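PDB 1L5A: amide synthase from Vibrio cholerae, which catalyses amide-bond formation in vibriobactin biosynthesis, as a free-standing condensation enzyme of nonribosomal peptide synthesis. Local coordinates for residues L256-M261 with P332-L337; E138-Q143 with T155-P160; H25-T30 with C347-K352. All coordinates share one frame; numbering follows the deposited sequence.

Interaction 1 of 3, residues L256-M261 with P332-L337; sequences LWLPFM and PFINIL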
ATOM      1  N   LEU A 256     -10.195  16.446  22.106  1.00 38.88           N
ATOM      2  CA  LEU A 256     -10.880  17.255  21.092  1.00 31.86           C
ATOM      3  C   LEU A 256     -11.317  16.226  20.062  1.00 31.46           C
ATOM      4  O   LEU A 256     -10.477  15.526  19.526  1.00 36.63           O
ATOM      5  CB  LEU A 256      -9.935  18.227  20.405  1.00 27.49           C
ATOM      6  CG  LEU A 256     -10.500  19.588  19.973  1.00 37.42           C
ATOM      7  CD1 LEU A 256      -9.685  20.097  18.788  1.00 30.20           C
ATOM      8  CD2 LEU A 256     -11.977  19.503  19.612  1.00 22.40           C
ATOM      9  N   TRP A 257     -12.614  16.118  19.782  1.00 33.96           N
ATOM     10  CA  TRP A 257     -13.076  15.141  18.813  1.00 27.99           C
ATOM     11  C   TRP A 257     -13.140  15.729  17.423  1.00 36.24           C
ATOM     12  O   TRP A 257     -13.519  16.891  17.248  1.00 38.53           O
ATOM     13  CB  TRP A 257     -14.434  14.579  19.206  1.00 34.84           C
ATOM     14  CG  TRP A 257     -14.401  13.701  20.426  1.00 33.30           C
ATOM     15  CD1 TRP A 257     -14.366  14.105  21.731  1.00 29.88           C
ATOM     16  CD2 TRP A 257     -14.391  12.267  20.450  1.00 34.83           C
ATOM     17  NE1 TRP A 257     -14.338  13.011  22.565  1.00 27.35           N
ATOM     18  CE2 TRP A 257     -14.352  11.872  21.808  1.00 29.62           C
ATOM     19  CE3 TRP A 257     -14.412  11.277  19.455  1.00 31.53           C
ATOM     20  CZ2 TRP A 257     -14.336  10.528  22.201  1.00 33.10           C
ATOM     21  CZ3 TRP A 257     -14.399   9.933  19.845  1.00 36.74           C
ATOM     22  CH2 TRP A 257     -14.361   9.573  21.208  1.00 37.11           C
ATOM     23  N   LEU A 258     -12.760  14.901  16.447  1.00 37.73           N
ATOM     24  CA  LEU A 258     -12.706  15.255  15.028  1.00 35.22           C
ATOM     25  C   LEU A 258     -13.448  14.280  14.150  1.00 32.96           C
ATOM     26  O   LEU A 258     -13.658  13.118  14.517  1.00 35.71           O
ATOM     27  CB  LEU A 258     -11.281  15.190  14.496  1.00 40.21           C
ATOM     28  CG  LEU A 258     -10.171  16.016  15.076  1.00 50.93           C
ATOM     29  CD1 LEU A 258      -8.875  15.559  14.461  1.00 49.27           C
ATOM     30  CD2 LEU A 258     -10.438  17.476  14.778  1.00 53.00           C
ATOM     31  N   PRO A 259     -13.849  14.742  12.964  1.00 27.52           N
ATOM     32  CA  PRO A 259     -14.537  13.814  12.082  1.00 28.71           C
ATOM     33  C   PRO A 259     -13.518  13.498  10.978  1.00 31.08           C
ATOM     34  O   PRO A 259     -13.025  14.419  10.314  1.00 36.28           O
ATOM     35  CB  PRO A 259     -15.729  14.634  11.572  1.00 20.32           C
ATOM     36  CG  PRO A 259     -15.151  15.977  11.414  1.00 19.35           C
ATOM     37  CD  PRO A 259     -14.179  16.138  12.611  1.00 21.79           C
ATOM     38  N   PHE A 260     -13.135  12.231  10.833  1.00 24.93           N
ATOM     39  CA  PHE A 260     -12.233  11.859   9.737  1.00 24.84           C
ATOM     40  C   PHE A 260     -13.153  11.331   8.612  1.00 29.23           C
ATOM     41  O   PHE A 260     -13.847  10.311   8.778  1.00 26.35           O
ATOM     42  CB  PHE A 260     -11.243  10.777  10.161  1.00 28.71           C
ATOM     43  CG  PHE A 260     -10.497  10.169   9.004  1.00 35.58           C
ATOM     44  CD1 PHE A 260      -9.871  10.988   8.059  1.00 35.16           C
ATOM     45  CD2 PHE A 260     -10.479   8.788   8.814  1.00 28.76           C
ATOM     46  CE1 PHE A 260      -9.245  10.444   6.945  1.00 31.72           C
ATOM     47  CE2 PHE A 260      -9.853   8.230   7.696  1.00 28.67           C
ATOM     48  CZ  PHE A 260      -9.236   9.060   6.762  1.00 34.87           C
ATOM     49  N   MET A 261     -13.176  12.037   7.483  1.00 28.00           N
ATOM     50  CA  MET A 261     -14.051  11.674   6.364  1.00 28.17           C
ATOM     51  C   MET A 261     -13.951  10.198   5.949  1.00 31.30           C
ATOM     52  O   MET A 261     -14.959   9.567   5.587  1.00 30.87           O
ATOM     53  CB  MET A 261     -13.757  12.577   5.158  1.00 34.87           C
ATOM     54  CG  MET A 261     -13.909  14.063   5.427  1.00 36.14           C
ATOM     55  SD  MET A 261     -15.485  14.414   6.235  1.00 45.74           S
ATOM     56  CE  MET A 261     -14.980  15.184   7.766  1.00 48.95           C
ATOM     57  N   PRO A 332     -15.474  18.071  23.657  1.00 22.01           N
ATOM     58  CA  PRO A 332     -15.775  19.051  22.604  1.00 28.26           C
ATOM     59  C   PRO A 332     -15.475  18.504  21.192  1.00 30.99           C
ATOM     60  O   PRO A 332     -14.620  17.647  21.008  1.00 32.21           O
ATOM     61  CB  PRO A 332     -14.907  20.253  22.991  1.00 28.18           C
ATOM     62  CG  PRO A 332     -13.746  19.630  23.664  1.00 25.82           C
ATOM     63  CD  PRO A 332     -14.391  18.547  24.525  1.00 18.59           C
ATOM     64  N   PHE A 333     -16.177  19.030  20.200  1.00 34.68           N
ATOM     65  CA  PHE A 333     -16.062  18.548  18.831  1.00 32.38           C
ATOM     66  C   PHE A 333     -15.785  19.673  17.833  1.00 35.26           C
ATOM     67  O   PHE A 333     -16.365  20.756  17.937  1.00 37.20           O
ATOM     68  CB  PHE A 333     -17.382  17.861  18.472  1.00 28.86           C
ATOM     69  CG  PHE A 333     -17.314  16.984  17.262  1.00 33.39           C
ATOM     70  CD1 PHE A 333     -17.170  15.609  17.399  1.00 27.83           C
ATOM     71  CD2 PHE A 333     -17.400  17.529  15.983  1.00 30.53           C
ATOM     72  CE1 PHE A 333     -17.115  14.782  16.266  1.00 36.09           C
ATOM     73  CE2 PHE A 333     -17.342  16.710  14.848  1.00 32.27           C
ATOM     74  CZ  PHE A 333     -17.200  15.335  14.993  1.00 26.17           C
ATOM     75  N   ILE A 334     -14.899  19.426  16.868  1.00 31.07           N
ATOM     76  CA  ILE A 334     -14.618  20.448  15.865  1.00 32.78           C
ATOM     77  C   ILE A 334     -14.947  19.941  14.451  1.00 28.79           C
ATOM     78  O   ILE A 334     -14.742  18.782  14.119  1.00 32.29           O
ATOM     79  CB  ILE A 334     -13.153  20.965  15.978  1.00 32.69           C
ATOM     80  CG1 ILE A 334     -12.935  22.120  15.006  1.00 32.04           C
ATOM     81  CG2 ILE A 334     -12.172  19.853  15.699  1.00 38.61           C
ATOM     82  CD1 ILE A 334     -11.652  22.855  15.227  1.00 22.61           C
ATOM     83  N   ASN A 335     -15.510  20.820  13.638  1.00 34.27           N
ATOM     84  CA  ASN A 335     -15.932  20.493  12.274  1.00 33.46           C
ATOM     85  C   ASN A 335     -15.448  21.599  11.379  1.00 36.02           C
ATOM     86  O   ASN A 335     -15.576  22.783  11.723  1.00 41.96           O
ATOM     87  CB  ASN A 335     -17.462  20.496  12.168  1.00 40.03           C
ATOM     88  CG  ASN A 335     -18.044  19.137  11.879  1.00 46.26           C
ATOM     89  OD1 ASN A 335     -17.699  18.506  10.886  1.00 43.77           O
ATOM     90  ND2 ASN A 335     -18.949  18.680  12.745  1.00 49.29           N
ATOM     91  N   ILE A 336     -14.895  21.233  10.235  1.00 33.80           N
ATOM     92  CA  ILE A 336     -14.470  22.244   9.282  1.00 32.93           C
ATOM     93  C   ILE A 336     -15.323  22.024   8.039  1.00 36.38           C
ATOM     94  O   ILE A 336     -15.345  20.930   7.483  1.00 40.82           O
ATOM     95  CB  ILE A 336     -13.005  22.104   8.887  1.00 28.48           C
ATOM     96  CG1 ILE A 336     -12.086  22.194  10.125  1.00 23.12           C
ATOM     97  CG2 ILE A 336     -12.694  23.164   7.866  1.00 29.39           C
ATOM     98  CD1 ILE A 336     -12.105  23.542  10.846  1.00 24.12           C
ATOM     99  N   LEU A 337     -16.048  23.053   7.623  1.00 36.55           N
ATOM    100  CA  LEU A 337     -16.900  22.956   6.436  1.00 37.47           C
ATOM    101  C   LEU A 337     -16.341  23.899   5.375  1.00 36.97           C
ATOM    102  O   LEU A 337     -16.737  25.066   5.298  1.00 39.04           O
ATOM    103  CB  LEU A 337     -18.327  23.327   6.812  1.00 33.04           C
ATOM    104  CG  LEU A 337     -18.803  22.416   7.950  1.00 41.11           C
ATOM    105  CD1 LEU A 337     -20.265  22.685   8.230  1.00 31.61           C
ATOM    106  CD2 LEU A 337     -18.564  20.943   7.592  1.00 30.30           C
TER

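Interaction 2 of 3, residues E138-Q143 with T155-P160; sequences EQRLSQ and TAAFKP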
ATOM      1  N   GLU A 138     -23.927  17.033  -4.530  1.00 28.62           N
ATOM      2  CA  GLU A 138     -24.125  18.370  -5.072  1.00 30.82           C
ATOM      3  C   GLU A 138     -23.222  18.657  -6.242  1.00 30.80           C
ATOM      4  O   GLU A 138     -23.664  19.193  -7.251  1.00 33.53           O
ATOM      5  CB  GLU A 138     -23.948  19.424  -3.961  1.00 25.33           C
ATOM      6  CG  GLU A 138     -24.947  19.197  -2.809  1.00 24.39           C
ATOM      7  CD  GLU A 138     -24.725  20.100  -1.619  1.00 32.31           C
ATOM      8  OE1 GLU A 138     -23.554  20.465  -1.361  1.00 34.43           O
ATOM      9  OE2 GLU A 138     -25.723  20.424  -0.926  1.00 29.55           O
ATOM     10  N   GLN A 139     -21.957  18.290  -6.113  1.00 32.50           N
ATOM     11  CA  GLN A 139     -21.007  18.517  -7.184  1.00 30.33           C
ATOM     12  C   GLN A 139     -21.391  17.696  -8.423  1.00 31.66           C
ATOM     13  O   GLN A 139     -21.297  18.171  -9.561  1.00 31.61           O
ATOM     14  CB  GLN A 139     -19.593  18.171  -6.702  1.00 31.32           C
ATOM     15  CG  GLN A 139     -19.052  19.096  -5.592  1.00 24.82           C
ATOM     16  CD  GLN A 139     -19.116  20.575  -5.974  1.00 36.41           C
ATOM     17  OE1 GLN A 139     -18.607  20.980  -7.021  1.00 43.35           O
ATOM     18  NE2 GLN A 139     -19.753  21.386  -5.126  1.00 30.55           N
ATOM     19  N   ARG A 140     -21.846  16.470  -8.202  1.00 26.36           N
ATOM     20  CA  ARG A 140     -22.258  15.628  -9.307  1.00 26.13           C
ATOM     21  C   ARG A 140     -23.464  16.296 -10.007  1.00 30.76           C
ATOM     22  O   ARG A 140     -23.526  16.375 -11.234  1.00 30.40           O
ATOM     23  CB  ARG A 140     -22.629  14.242  -8.781  1.00 24.14           C
ATOM     24  CG  ARG A 140     -22.814  13.195  -9.864  1.00 28.09           C
ATOM     25  CD  ARG A 140     -21.643  13.186 -10.821  1.00 28.89           C
ATOM     26  NE  ARG A 140     -21.809  12.171 -11.853  1.00 39.27           N
ATOM     27  CZ  ARG A 140     -21.162  12.154 -13.016  1.00 30.55           C
ATOM     28  NH1 ARG A 140     -20.291  13.100 -13.315  1.00 30.98           N
ATOM     29  NH2 ARG A 140     -21.407  11.194 -13.890  1.00 25.65           N
ATOM     30  N   LEU A 141     -24.412  16.804  -9.229  1.00 24.23           N
ATOM     31  CA  LEU A 141     -25.569  17.450  -9.830  1.00 29.34           C
ATOM     32  C   LEU A 141     -25.059  18.566 -10.724  1.00 32.72           C
ATOM     33  O   LEU A 141     -25.513  18.741 -11.858  1.00 34.72           O
ATOM     34  CB  LEU A 141     -26.484  18.013  -8.755  1.00 19.29           C
ATOM     35  CG  LEU A 141     -27.572  18.941  -9.263  1.00 22.56           C
ATOM     36  CD1 LEU A 141     -28.599  18.148 -10.084  1.00 15.60           C
ATOM     37  CD2 LEU A 141     -28.234  19.621  -8.054  1.00 24.77           C
ATOM     38  N   SER A 142     -24.111  19.321 -10.195  1.00 28.28           N
ATOM     39  CA  SER A 142     -23.495  20.403 -10.931  1.00 30.76           C
ATOM     40  C   SER A 142     -22.895  19.864 -12.243  1.00 36.95           C
ATOM     41  O   SER A 142     -23.173  20.375 -13.326  1.00 37.05           O
ATOM     42  CB  SER A 142     -22.378  21.006 -10.087  1.00 35.62           C
ATOM     43  OG  SER A 142     -21.777  22.098 -10.746  1.00 41.89           O
ATOM     44  N   GLN A 143     -22.068  18.826 -12.131  1.00 32.39           N
ATOM     45  CA  GLN A 143     -21.421  18.246 -13.290  1.00 30.78           C
ATOM     46  C   GLN A 143     -22.387  17.828 -14.382  1.00 32.10           C
ATOM     47  O   GLN A 143     -22.207  18.183 -15.552  1.00 34.03           O
ATOM     48  CB  GLN A 143     -20.561  17.054 -12.878  1.00 28.78           C
ATOM     49  CG  GLN A 143     -19.507  17.423 -11.883  1.00 30.17           C
ATOM     50  CD  GLN A 143     -18.654  16.240 -11.442  1.00 40.28           C
ATOM     51  OE1 GLN A 143     -19.122  15.097 -11.372  1.00 35.08           O
ATOM     52  NE2 GLN A 143     -17.395  16.519 -11.122  1.00 38.20           N
ATOM     53  N   THR A 155     -18.527  13.290 -17.387  1.00 38.56           N
ATOM     54  CA  THR A 155     -17.423  12.491 -16.878  1.00 37.31           C
ATOM     55  C   THR A 155     -17.972  11.266 -16.167  1.00 37.51           C
ATOM     56  O   THR A 155     -19.191  11.086 -16.042  1.00 36.48           O
ATOM     57  CB  THR A 155     -16.565  13.251 -15.880  1.00 34.91           C
ATOM     58  OG1 THR A 155     -17.324  13.497 -14.688  1.00 46.57           O
ATOM     59  CG2 THR A 155     -16.117  14.549 -16.485  1.00 30.01           C
ATOM     60  N   ALA A 156     -17.061  10.446 -15.668  1.00 30.93           N
ATOM     61  CA  ALA A 156     -17.426   9.215 -15.010  1.00 29.60           C
ATOM     62  C   ALA A 156     -18.405   9.357 -13.854  1.00 34.24           C
ATOM     63  O   ALA A 156     -18.423  10.354 -13.120  1.00 41.30           O
ATOM     64  CB  ALA A 156     -16.179   8.497 -14.548  1.00 26.64           C
ATOM     65  N   ALA A 157     -19.211   8.314 -13.725  1.00 28.86           N
ATOM     66  CA  ALA A 157     -20.230   8.167 -12.710  1.00 30.87           C
ATOM     67  C   ALA A 157     -19.621   7.672 -11.390  1.00 33.03           C
ATOM     68  O   ALA A 157     -18.485   7.206 -11.355  1.00 38.40           O
ATOM     69  CB  ALA A 157     -21.249   7.160 -13.194  1.00 12.99           C
ATOM     70  N   PHE A 158     -20.386   7.776 -10.311  1.00 28.40           N
ATOM     71  CA  PHE A 158     -19.936   7.298  -9.014  1.00 29.69           C
ATOM     72  C   PHE A 158     -19.726   5.791  -9.174  1.00 28.92           C
ATOM     73  O   PHE A 158     -20.444   5.152  -9.939  1.00 35.69           O
ATOM     74  CB  PHE A 158     -21.024   7.547  -7.966  1.00 19.93           C
ATOM     75  CG  PHE A 158     -21.224   8.998  -7.621  1.00 27.16           C
ATOM     76  CD1 PHE A 158     -22.505   9.559  -7.628  1.00 26.25           C
ATOM     77  CD2 PHE A 158     -20.148   9.793  -7.232  1.00 19.25           C
ATOM     78  CE1 PHE A 158     -22.711  10.890  -7.254  1.00 28.60           C
ATOM     79  CE2 PHE A 158     -20.338  11.126  -6.850  1.00 21.12           C
ATOM     80  CZ  PHE A 158     -21.626  11.681  -6.862  1.00 27.22           C
ATOM     81  N   LYS A 159     -18.754   5.225  -8.472  1.00 23.59           N
ATOM     82  CA  LYS A 159     -18.515   3.788  -8.547  1.00 27.66           C
ATOM     83  C   LYS A 159     -19.660   3.135  -7.763  1.00 30.36           C
ATOM     84  O   LYS A 159     -20.248   3.761  -6.896  1.00 27.45           O
ATOM     85  CB  LYS A 159     -17.188   3.440  -7.878  1.00 34.42           C
ATOM     86  CG  LYS A 159     -15.965   4.188  -8.417  1.00 38.10           C
ATOM     87  CD  LYS A 159     -15.290   3.445  -9.554  1.00 38.18           C
ATOM     88  CE  LYS A 159     -14.080   4.221 -10.090  1.00 59.48           C
ATOM     89  NZ  LYS A 159     -13.031   4.558  -9.065  1.00 55.49           N
ATOM     90  N   PRO A 160     -19.996   1.872  -8.064  1.00 32.66           N
ATOM     91  CA  PRO A 160     -21.087   1.235  -7.315  1.00 32.33           C
ATOM     92  C   PRO A 160     -20.764   1.098  -5.847  1.00 29.94           C
ATOM     93  O   PRO A 160     -19.599   0.990  -5.481  1.00 31.42           O
ATOM     94  CB  PRO A 160     -21.249  -0.132  -7.999  1.00 35.34           C
ATOM     95  CG  PRO A 160     -19.967  -0.329  -8.750  1.00 29.34           C
ATOM     96  CD  PRO A 160     -19.581   1.037  -9.206  1.00 23.23           C
TER

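Interaction 3 of 3, residues H25-T30 with C347-K352; sequences HSLRLT and CQTELK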
ATOM      1  N   HIS A  25     -30.832  19.358   2.722  1.00 29.49           N
ATOM      2  CA  HIS A  25     -30.283  20.596   2.189  1.00 29.98           C
ATOM      3  C   HIS A  25     -31.270  21.188   1.190  1.00 29.65           C
ATOM      4  O   HIS A  25     -32.061  20.478   0.581  1.00 33.81           O
ATOM      5  CB  HIS A  25     -28.958  20.355   1.467  1.00 28.23           C
ATOM      6  CG  HIS A  25     -27.797  20.085   2.371  1.00 37.99           C
ATOM      7  ND1 HIS A  25     -26.507  20.451   2.046  1.00 35.36           N
ATOM      8  CD2 HIS A  25     -27.720  19.463   3.572  1.00 39.01           C
ATOM      9  CE1 HIS A  25     -25.687  20.069   3.007  1.00 36.36           C
ATOM     10  NE2 HIS A  25     -26.396  19.466   3.945  1.00 41.37           N
ATOM     11  N   SER A  26     -31.242  22.497   1.036  1.00 31.66           N
ATOM     12  CA  SER A  26     -32.094  23.124   0.057  1.00 29.08           C
ATOM     13  C   SER A  26     -31.160  23.972  -0.771  1.00 31.61           C
ATOM     14  O   SER A  26     -30.236  24.609  -0.246  1.00 28.54           O
ATOM     15  CB  SER A  26     -33.173  23.990   0.708  1.00 27.46           C
ATOM     16  OG  SER A  26     -32.623  25.147   1.287  1.00 32.49           O
ATOM     17  N   LEU A  27     -31.374  23.940  -2.079  1.00 33.97           N
ATOM     18  CA  LEU A  27     -30.566  24.721  -2.996  1.00 30.39           C
ATOM     19  C   LEU A  27     -31.501  25.721  -3.649  1.00 32.32           C
ATOM     20  O   LEU A  27     -32.589  25.366  -4.121  1.00 36.41           O
ATOM     21  CB  LEU A  27     -29.929  23.809  -4.047  1.00 32.08           C
ATOM     22  CG  LEU A  27     -28.926  22.769  -3.531  1.00 38.38           C
ATOM     23  CD1 LEU A  27     -28.355  21.982  -4.705  1.00 31.07           C
ATOM     24  CD2 LEU A  27     -27.807  23.465  -2.755  1.00 31.06           C
ATOM     25  N   ARG A  28     -31.111  26.983  -3.639  1.00 34.94           N
ATOM     26  CA  ARG A  28     -31.949  27.990  -4.255  1.00 41.10           C
ATOM     27  C   ARG A  28     -31.125  28.573  -5.371  1.00 42.60           C
ATOM     28  O   ARG A  28     -30.048  29.146  -5.150  1.00 33.51           O
ATOM     29  CB  ARG A  28     -32.361  29.080  -3.264  1.00 49.29           C
ATOM     30  CG  ARG A  28     -33.618  29.844  -3.709  1.00 58.63           C
ATOM     31  CD  ARG A  28     -34.106  30.827  -2.648  1.00 71.20           C
ATOM     32  NE  ARG A  28     -33.231  31.989  -2.518  1.00 78.16           N
ATOM     33  CZ  ARG A  28     -33.340  33.085  -3.257  1.00 82.98           C
ATOM     34  NH1 ARG A  28     -34.297  33.168  -4.178  1.00 79.00           N
ATOM     35  NH2 ARG A  28     -32.489  34.091  -3.084  1.00 85.22           N
ATOM     36  N   LEU A  29     -31.629  28.387  -6.582  1.00 40.46           N
ATOM     37  CA  LEU A  29     -30.940  28.874  -7.748  1.00 37.82           C
ATOM     38  C   LEU A  29     -31.683  30.068  -8.305  1.00 37.87           C
ATOM     39  O   LEU A  29     -32.875  30.009  -8.611  1.00 40.22           O
ATOM     40  CB  LEU A  29     -30.845  27.761  -8.792  1.00 41.86           C
ATOM     41  CG  LEU A  29     -30.345  26.416  -8.258  1.00 45.42           C
ATOM     42  CD1 LEU A  29     -29.940  25.532  -9.447  1.00 35.93           C
ATOM     43  CD2 LEU A  29     -29.152  26.637  -7.298  1.00 37.97           C
ATOM     44  N   THR A  30     -30.958  31.165  -8.415  1.00 35.88           N
ATOM     45  CA  THR A  30     -31.503  32.396  -8.934  1.00 37.87           C
ATOM     46  C   THR A  30     -30.779  32.642 -10.251  1.00 38.20           C
ATOM     47  O   THR A  30     -29.555  32.814 -10.269  1.00 36.22           O
ATOM     48  CB  THR A  30     -31.257  33.529  -7.912  1.00 38.19           C
ATOM     49  OG1 THR A  30     -32.000  33.234  -6.723  1.00 38.38           O
ATOM     50  CG2 THR A  30     -31.691  34.889  -8.458  1.00 34.27           C
ATOM     51  N   CYS A 347     -25.924  31.548 -12.640  1.00 38.86           N
ATOM     52  CA  CYS A 347     -26.795  31.542 -11.457  1.00 35.62           C
ATOM     53  C   CYS A 347     -26.057  31.714 -10.140  1.00 32.84           C
ATOM     54  O   CYS A 347     -24.851  31.482 -10.036  1.00 35.10           O
ATOM     55  CB  CYS A 347     -27.608  30.247 -11.370  1.00 28.45           C
ATOM     56  SG  CYS A 347     -28.675  29.875 -12.774  1.00 37.48           S
ATOM     57  N   GLN A 348     -26.802  32.140  -9.132  1.00 36.86           N
ATOM     58  CA  GLN A 348     -26.252  32.269  -7.790  1.00 39.79           C
ATOM     59  C   GLN A 348     -26.882  31.105  -7.047  1.00 34.05           C
ATOM     60  O   GLN A 348     -28.041  30.780  -7.268  1.00 36.46           O
ATOM     61  CB  GLN A 348     -26.674  33.573  -7.115  1.00 38.19           C
ATOM     62  CG  GLN A 348     -26.245  34.824  -7.850  1.00 57.77           C
ATOM     63  CD  GLN A 348     -24.835  34.720  -8.388  1.00 66.04           C
ATOM     64  OE1 GLN A 348     -23.896  34.420  -7.645  1.00 67.59           O
ATOM     65  NE2 GLN A 348     -24.675  34.970  -9.691  1.00 70.21           N
ATOM     66  N   THR A 349     -26.114  30.475  -6.175  1.00 36.26           N
ATOM     67  CA  THR A 349     -26.614  29.353  -5.403  1.00 33.72           C
ATOM     68  C   THR A 349     -26.617  29.683  -3.913  1.00 33.16           C
ATOM     69  O   THR A 349     -25.604  30.066  -3.331  1.00 34.69           O
ATOM     70  CB  THR A 349     -25.744  28.101  -5.661  1.00 37.50           C
ATOM     71  OG1 THR A 349     -25.912  27.691  -7.024  1.00 44.02           O
ATOM     72  CG2 THR A 349     -26.123  26.950  -4.725  1.00 32.81           C
ATOM     73  N   GLU A 350     -27.776  29.552  -3.297  1.00 35.20           N
ATOM     74  CA  GLU A 350     -27.897  29.796  -1.872  1.00 41.46           C
ATOM     75  C   GLU A 350     -28.202  28.417  -1.280  1.00 40.21           C
ATOM     76  O   GLU A 350     -29.254  27.820  -1.543  1.00 40.90           O
ATOM     77  CB  GLU A 350     -29.031  30.799  -1.605  1.00 45.46           C
ATOM     78  CG  GLU A 350     -29.446  30.953  -0.139  1.00 61.37           C
ATOM     79  CD  GLU A 350     -30.665  31.869   0.032  1.00 69.92           C
ATOM     80  OE1 GLU A 350     -30.521  33.097  -0.181  1.00 71.54           O
ATOM     81  OE2 GLU A 350     -31.765  31.358   0.364  1.00 63.22           O
ATOM     82  N   LEU A 351     -27.258  27.892  -0.512  1.00 35.10           N
ATOM     83  CA  LEU A 351     -27.428  26.579   0.099  1.00 32.10           C
ATOM     84  C   LEU A 351     -27.929  26.736   1.523  1.00 32.31           C
ATOM     85  O   LEU A 351     -27.497  27.636   2.244  1.00 32.14           O
ATOM     86  CB  LEU A 351     -26.088  25.847   0.090  1.00 34.77           C
ATOM     87  CG  LEU A 351     -26.035  24.359   0.431  1.00 37.54           C
ATOM     88  CD1 LEU A 351     -24.704  23.781  -0.077  1.00 29.74           C
ATOM     89  CD2 LEU A 351     -26.215  24.155   1.925  1.00 26.61           C
ATOM     90  N   LYS A 352     -28.853  25.885   1.940  1.00 35.50           N
ATOM     91  CA  LYS A 352     -29.344  25.996   3.306  1.00 35.27           C
ATOM     92  C   LYS A 352     -29.476  24.616   3.950  1.00 37.16           C
ATOM     93  O   LYS A 352     -30.166  23.727   3.427  1.00 38.76           O
ATOM     94  CB  LYS A 352     -30.683  26.745   3.334  1.00 35.24           C
ATOM     95  CG  LYS A 352     -31.062  27.314   4.718  1.00 55.73           C
ATOM     96  CD  LYS A 352     -32.515  27.885   4.753  1.00 61.97           C
ATOM     97  CE  LYS A 352     -32.963  28.328   6.162  1.00 51.53           C
ATOM     98  NZ  LYS A 352     -34.443  28.225   6.307  1.00 48.26           N
TER
HETATM   99  O   HOH W   1     -31.846  27.096  -0.231  1.00 33.92           O

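Interaction 1 of 3, residues L256-M261 with P332-L337
W257 and F333 form a single beta bridge between two strands that run in the same general sense but diverge at 35°. The bridge rests on two backbone hydrogen bonds: W257 N donates to P332 O at 2.8 Å, and I334 N returns one to W257 O at 2.9 Å. Outside the pair, L256 and L258 bond to strand 277-282, while F333 bonds to strand 362-368, so the bridge joins a two-stranded sheet to the edge of the larger one.

The remaining contacts are mostly apolar. With CG anti to the backbone N (chi1 -164°), the F333 ring turns back over strand 255-260. W257 O lies above one ring face, and F333 CD1 comes 3.4 Å from W257 CB. The far end of the ring meets P259, F333 CZ standing 3.8 Å from P259 CB. On the other side L256 CD2 packs against I334 CG2 at 3.9 Å, beside helix 234-249.

As the strands part, N335 OD1 lies against P259 CG. Where the next backbone bond would need an N-H at residue 259, the proline ring turns its CD to I334 O instead, so the pairing stops at W257 and apolar side chains fill in around it.

Interaction 2 of 3, residues E138-Q143 with T155-P160
The guanidinium of R140 is met on one face by A156 O and along its edges by T155 O and Q143 OE1, while the F158 ring carries R140 CD over one of its faces. The guanidinium and the ring are turned 63° from each other; the aliphatic part of R140 passes the ring before its charged end reaches the T155-A156 backbone. The contact belongs to the N-terminal of the two chloramphenicol acetyltransferase-like halves of the condensation fold, where the connection following helix 131-150 comes back past that helix on its way to helix 161-172.

R140 leaves the helix with CG anti to the backbone N (chi1 -169°), which brings CB and CG to the CE1-CZ rim of the ring, and the bend at chi2 (50°) carries CD over its face. R140 CB is 3.4 Å from F158 CZ, and R140 CG is 3.5 Å from F158 CE1. At the polar end, R140 NH2 donates to T155 O at 3.1 Å, approaching from above the carbonyl plane although the oxygen lies close to the guanidinium plane. A156 O sits over the group at a poor angle for bonding.

The charge of this buried arginine is met chiefly by E48, whose OE2 forms a salt bridge with NH2 and whose OE1 accepts from F158 N; the same carboxylate therefore holds both the arginine and the loop. Within the helix, Q143 one turn further on steadies the other terminal nitrogen: R140 NH1 donates to Q143 OE1 at 3.0 Å. R140 NH1 also makes a weak hydrogen bond to T155 OG1, 3.3 Å away.

Interaction 3 of 3, residues H25-T30 with C347-K352
R28 and E350 both set CG anti to the backbone N, with chi1 of -159° and 169°, and the two chains rise together from the same face of the sheet. E350 then runs out extended, whereas R28 bends at chi3 and turns its NE toward the carboxylate. The outcome is a salt bridge with a weak hydrogen bond, R28 NE to E350 OE2 at 3.3 Å; the carboxylate lies at the guanidinium edge, the planes 56° apart. The stronger partner of R28 is E117, whose OE1 forms a salt bridge with NH1 and also takes a hydrogen bond from T30 OG1.

Beneath these side chains lies regular antiparallel pairing. S26 with K352, R28 with E350 and T30 with Q348 are hydrogen-bonded pairs. In the central one R28 N donates to E350 O at 2.9 Å, and E350 N to R28 O at 3.0 Å. A water bridges the strands on this face, standing 2.6 Å from S26 OG and donating to E350 O at 3.0 Å.

Strand 348-356 is an edge strand of the N-terminal sheet, although strands 333-337 and 362-368, its neighbours in sequence, belong to the other large sheet. It is the crossover by which the C-terminal half of a condensation domain completes the sheet of its partner. Strand 117-125 flanks strand 22-30 on its other side.

The non-hydrogen-bonded pairs carry the opposite face, which packs toward helix 131-150 and the P342-F344 region. L27 and L351 lie side by side, with L27 CD2 3.8 Å from L351 CG. Next to them L29 CD2 rests 3.4 Å from T349 OG1, a hydroxyl that is hydrogen-bonded to P342 O.

Overall arrangement
Interactions 2 and 3 belong to the N-terminal half of the fold and touch through helix 131-150, which packs on the sheet: E138 OE2 is 3.1 Å from H25 ND1, a probable hydrogen bond, and L141 leans on L27. Their centres lie about 19 Å apart. Interaction 1 sits in the C-terminal half, with its centre about 25 Å from that of interaction 3 and no direct touch. The chain nevertheless joins them, since strand 333-337 is followed by strand 348-356, which crosses to the N-terminal sheet. The HHxxxDG motif characteristic of condensation domains spans the end of strand 117-125, neighbour of interaction 3, and the start of helix 131-150, which carries interaction 2.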